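Local coordinates for XC6422 protein (Xanthomonas campestris, PDB 2FUK) that is a small, lidless member of the serine alpha/beta-hydrolase family and is probably a hydrolase, at residues V57-L68 against L201-V212. Sequence-based numbering, arbitrary orientation.
Sequences VVTMAARALREL and LIDLRGALQHGV
Two helices on one side of the central sheet of this alpha/beta-hydrolase fold, 57-66 and the late helix 201-212, pack through Ala64, Leu208, Met60 and Arg205. Their axes run in the same general sense, 43° apart, with a closest approach of 9.1 Å. The backbones come nearest at Ala64, whose CA is 5.3 Å from Arg205 CA; its CB meets Leu208 CD1 at 3.9 Å and also touches the aliphatic CG of Arg205. Leu208 CD1 reaches on to the CA of Ala61, and the Leu208 side chain also touches Ile138 and Ile161 of the sheet.

Met60 starts with CG anti to the backbone N (chi1 178°), then bends at chi2 and chi3, bringing its methyl end against the backbone of the other helix: CE lies 3.3 Å from Leu201 O and also touches Arg205 CB. Nearer the start of 57-66, Val57 CG1 meets Leu204 CD2 at 3.9 Å. Towards the other end of the contact, Leu68 CD1 packs on Val212 CG2 at 3.6 Å and on the CG of Gln209.

Within the chain, Glu67 OE1 sits 3.5 Å from Arg205 CD, oblique to the guanidinium. Its salt bridge is to Arg205 NH2 of the second subunit, and the reciprocal pair forms too. The chemistry is thus divided: apolar packing joins the helices toward the sheet, while Glu67 and Arg205 form salt bridges with the second subunit.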
loop_
_atom_site.group_PDB
_atom_site.type_symbol
_atom_site.label_atom_id
_atom_site.label_comp_id
_atom_site.label_asym_id
_atom_site.label_seq_id
_atom_site.Cartn_x
_atom_site.Cartn_y
_atom_site.Cartn_z
ATOM N N VAL A 57 3.429 12.324 5.580
ATOM C CA VAL A 57 2.304 11.832 6.376
ATOM C C VAL A 57 1.008 12.120 5.611
ATOM O O VAL A 57 0.095 11.297 5.576
ATOM C CB VAL A 57 2.259 12.522 7.758
ATOM C CG1 VAL A 57 1.046 12.051 8.547
ATOM C CG2 VAL A 57 3.535 12.223 8.511
ATOM N N VAL A 58 0.933 13.300 5.000
ATOM C CA VAL A 58 -0.237 13.684 4.224
ATOM C C VAL A 58 -0.452 12.739 3.043
ATOM O O VAL A 58 -1.574 12.288 2.806
ATOM C CB VAL A 58 -0.098 15.131 3.688
ATOM C CG1 VAL A 58 -1.193 15.429 2.672
ATOM C CG2 VAL A 58 -0.175 16.116 4.845
ATOM N N THR A 59 0.611 12.436 2.302
ATOM C CA THR A 59 0.453 11.553 1.152
ATOM C C THR A 59 0.188 10.099 1.522
ATOM O O THR A 59 -0.458 9.392 0.758
ATOM C CB THR A 59 1.655 11.635 0.183
ATOM O OG1 THR A 59 2.867 11.301 0.864
ATOM C CG2 THR A 59 1.758 13.043 -0.392
ATOM N N MET A 60 0.671 9.641 2.676
ATOM C CA MET A 60 0.385 8.259 3.059
ATOM C C MET A 60 -1.061 8.180 3.532
ATOM O O MET A 60 -1.721 7.163 3.349
ATOM C CB MET A 60 1.321 7.758 4.160
ATOM C CG MET A 60 0.999 6.331 4.615
ATOM S SD MET A 60 1.008 5.095 3.247
ATOM C CE MET A 60 2.301 3.946 3.829
ATOM N N ALA A 61 -1.552 9.254 4.144
ATOM C CA ALA A 61 -2.936 9.268 4.596
ATOM C C ALA A 61 -3.803 9.228 3.345
ATOM O O ALA A 61 -4.831 8.554 3.312
ATOM C CB ALA A 61 -3.230 10.539 5.402
ATOM N N ALA A 62 -3.373 9.949 2.314
ATOM C CA ALA A 62 -4.119 9.988 1.065
ATOM C C ALA A 62 -4.124 8.610 0.416
ATOM O O ALA A 62 -5.157 8.146 -0.057
ATOM C CB ALA A 62 -3.503 11.021 0.113
ATOM N N ARG A 63 -2.966 7.957 0.411
ATOM C CA ARG A 63 -2.836 6.635 -0.187
ATOM C C ARG A 63 -3.693 5.618 0.550
ATOM O O ARG A 63 -4.305 4.751 -0.066
ATOM C CB ARG A 63 -1.377 6.183 -0.153
ATOM C CG ARG A 63 -1.105 4.920 -0.956
ATOM C CD ARG A 63 0.364 4.560 -0.885
ATOM N NE ARG A 63 1.228 5.700 -1.188
ATOM C CZ ARG A 63 2.546 5.690 -1.023
ATOM N NH1 ARG A 63 3.140 4.597 -0.563
ATOM N NH2 ARG A 63 3.268 6.770 -1.305
ATOM N N ALA A 64 -3.718 5.724 1.874
ATOM C CA ALA A 64 -4.497 4.817 2.704
ATOM C C ALA A 64 -5.974 4.851 2.326
ATOM O O ALA A 64 -6.645 3.820 2.294
ATOM C CB ALA A 64 -4.319 5.195 4.169
ATOM N N LEU A 65 -6.480 6.046 2.040
ATOM C CA LEU A 65 -7.881 6.209 1.667
ATOM C C LEU A 65 -8.131 5.786 0.224
ATOM O O LEU A 65 -9.163 5.194 -0.077
ATOM C CB LEU A 65 -8.308 7.657 1.870
ATOM C CG LEU A 65 -8.245 8.146 3.320
ATOM C CD1 LEU A 65 -8.573 9.634 3.371
ATOM C CD2 LEU A 65 -9.215 7.355 4.167
ATOM N N ARG A 66 -7.190 6.090 -0.665
ATOM C CA ARG A 66 -7.327 5.711 -2.070
ATOM C C ARG A 66 -7.420 4.192 -2.202
ATOM O O ARG A 66 -8.163 3.669 -3.039
ATOM C CB ARG A 66 -6.118 6.201 -2.871
ATOM C CG ARG A 66 -5.980 7.709 -2.938
ATOM C CD ARG A 66 -4.629 8.120 -3.521
ATOM N NE ARG A 66 -4.501 7.767 -4.934
ATOM C CZ ARG A 66 -3.380 7.918 -5.637
ATOM N NH1 ARG A 66 -3.350 7.579 -6.920
ATOM N NH2 ARG A 66 -2.284 8.392 -5.055
ATOM N N GLU A 67 -6.657 3.487 -1.377
ATOM C CA GLU A 67 -6.641 2.027 -1.412
ATOM C C GLU A 67 -7.974 1.442 -0.957
ATOM O O GLU A 67 -8.236 0.251 -1.143
ATOM C CB GLU A 67 -5.498 1.485 -0.548
ATOM C CG GLU A 67 -4.116 1.874 -1.067
ATOM C CD GLU A 67 -2.974 1.321 -0.229
ATOM O OE1 GLU A 67 -3.230 0.850 0.899
ATOM O OE2 GLU A 67 -1.812 1.376 -0.694
ATOM N N LEU A 68 -8.813 2.281 -0.361
ATOM C CA LEU A 68 -10.128 1.848 0.084
ATOM C C LEU A 68 -11.193 2.250 -0.938
ATOM O O LEU A 68 -12.389 2.076 -0.695
ATOM C CB LEU A 68 -10.462 2.459 1.443
ATOM C CG LEU A 68 -9.562 2.037 2.605
ATOM C CD1 LEU A 68 -10.060 2.688 3.876
ATOM C CD2 LEU A 68 -9.567 0.527 2.739
ATOM N N LEU A 201 5.153 4.761 8.710
ATOM C CA LEU A 201 4.114 5.142 7.755
ATOM C C LEU A 201 3.211 3.975 7.352
ATOM O O LEU A 201 2.016 4.160 7.104
ATOM C CB LEU A 201 4.745 5.765 6.505
ATOM C CG LEU A 201 5.461 7.111 6.684
ATOM C CD1 LEU A 201 6.111 7.510 5.372
ATOM C CD2 LEU A 201 4.481 8.177 7.126
ATOM N N ILE A 202 3.781 2.779 7.271
ATOM C CA ILE A 202 2.991 1.611 6.907
ATOM C C ILE A 202 2.047 1.277 8.062
ATOM O O ILE A 202 0.907 0.845 7.848
ATOM C CB ILE A 202 3.903 0.404 6.603
ATOM C CG1 ILE A 202 3.067 -0.768 6.100
ATOM C CG2 ILE A 202 4.681 0.002 7.858
ATOM C CD1 ILE A 202 3.909 -1.925 5.607
ATOM N N ASP A 203 2.519 1.485 9.289
ATOM C CA ASP A 203 1.699 1.221 10.463
ATOM C C ASP A 203 0.569 2.241 10.503
ATOM O O ASP A 203 -0.547 1.928 10.910
ATOM C CB ASP A 203 2.514 1.340 11.748
ATOM C CG ASP A 203 3.670 0.374 11.797
ATOM O OD1 ASP A 203 4.649 0.572 11.040
ATOM O OD2 ASP A 203 3.597 -0.581 12.594
ATOM N N LEU A 204 0.881 3.473 10.107
ATOM C CA LEU A 204 -0.107 4.541 10.077
ATOM C C LEU A 204 -1.198 4.166 9.076
ATOM O O LEU A 204 -2.388 4.337 9.339
ATOM C CB LEU A 204 0.561 5.860 9.670
ATOM C CG LEU A 204 -0.373 7.029 9.341
ATOM C CD1 LEU A 204 -1.171 7.434 10.577
ATOM C CD2 LEU A 204 0.453 8.202 8.809
ATOM N N ARG A 205 -0.779 3.657 7.923
ATOM C CA ARG A 205 -1.714 3.240 6.883
ATOM C C ARG A 205 -2.685 2.206 7.450
ATOM O O ARG A 205 -3.891 2.303 7.253
ATOM C CB ARG A 205 -0.951 2.624 5.703
ATOM C CG ARG A 205 -1.824 2.250 4.508
ATOM C CD ARG A 205 -1.061 1.353 3.548
ATOM N NE ARG A 205 -0.823 0.041 4.141
ATOM C CZ ARG A 205 0.015 -0.872 3.650
ATOM N NH1 ARG A 205 0.148 -2.038 4.268
ATOM N NH2 ARG A 205 0.725 -0.618 2.557
ATOM N N GLY A 206 -2.146 1.211 8.150
ATOM C CA GLY A 206 -2.984 0.174 8.725
ATOM C C GLY A 206 -3.976 0.692 9.749
ATOM O O GLY A 206 -5.137 0.278 9.769
ATOM N N ALA A 207 -3.518 1.601 10.605
ATOM C CA ALA A 207 -4.375 2.163 11.636
ATOM C C ALA A 207 -5.531 2.936 11.020
ATOM O O ALA A 207 -6.660 2.857 11.499
ATOM C CB ALA A 207 -3.569 3.073 12.553
ATOM N N LEU A 208 -5.242 3.684 9.962
ATOM C CA LEU A 208 -6.261 4.482 9.287
ATOM C C LEU A 208 -7.291 3.590 8.614
ATOM O O LEU A 208 -8.496 3.787 8.761
ATOM C CB LEU A 208 -5.617 5.385 8.229
ATOM C CG LEU A 208 -4.808 6.603 8.679
ATOM C CD1 LEU A 208 -4.002 7.141 7.498
ATOM C CD2 LEU A 208 -5.746 7.682 9.220
ATOM N N GLN A 209 -6.804 2.598 7.876
ATOM C CA GLN A 209 -7.690 1.698 7.160
ATOM C C GLN A 209 -8.563 0.877 8.098
ATOM O O GLN A 209 -9.769 0.752 7.884
ATOM C CB GLN A 209 -6.874 0.808 6.216
ATOM C CG GLN A 209 -6.358 1.600 5.021
ATOM C CD GLN A 209 -5.494 0.810 4.055
ATOM O OE1 GLN A 209 -5.247 1.262 2.937
ATOM N NE2 GLN A 209 -5.023 -0.359 4.477
ATOM N N HIS A 210 -7.974 0.334 9.153
ATOM C CA HIS A 210 -8.775 -0.447 10.083
ATOM C C HIS A 210 -9.745 0.455 10.835
ATOM O O HIS A 210 -10.869 0.049 11.152
ATOM C CB HIS A 210 -7.885 -1.171 11.086
ATOM C CG HIS A 210 -8.650 -2.015 12.052
ATOM N ND1 HIS A 210 -9.335 -3.148 11.667
ATOM C CD2 HIS A 210 -8.879 -1.869 13.379
ATOM C CE1 HIS A 210 -9.952 -3.664 12.714
ATOM N NE2 HIS A 210 -9.693 -2.905 13.766
ATOM N N GLY A 211 -9.315 1.682 11.114
ATOM C CA GLY A 211 -10.160 2.605 11.842
ATOM C C GLY A 211 -11.390 3.091 11.100
ATOM O O GLY A 211 -12.435 3.310 11.711
ATOM N N VAL A 212 -11.281 3.260 9.785
ATOM C CA VAL A 212 -12.418 3.744 9.003
ATOM C C VAL A 212 -13.180 2.659 8.237
ATOM O O VAL A 212 -14.240 2.924 7.679
ATOM C CB VAL A 212 -11.986 4.836 7.982
ATOM C CG1 VAL A 212 -11.286 5.979 8.700
ATOM C CG2 VAL A 212 -11.089 4.236 6.904
#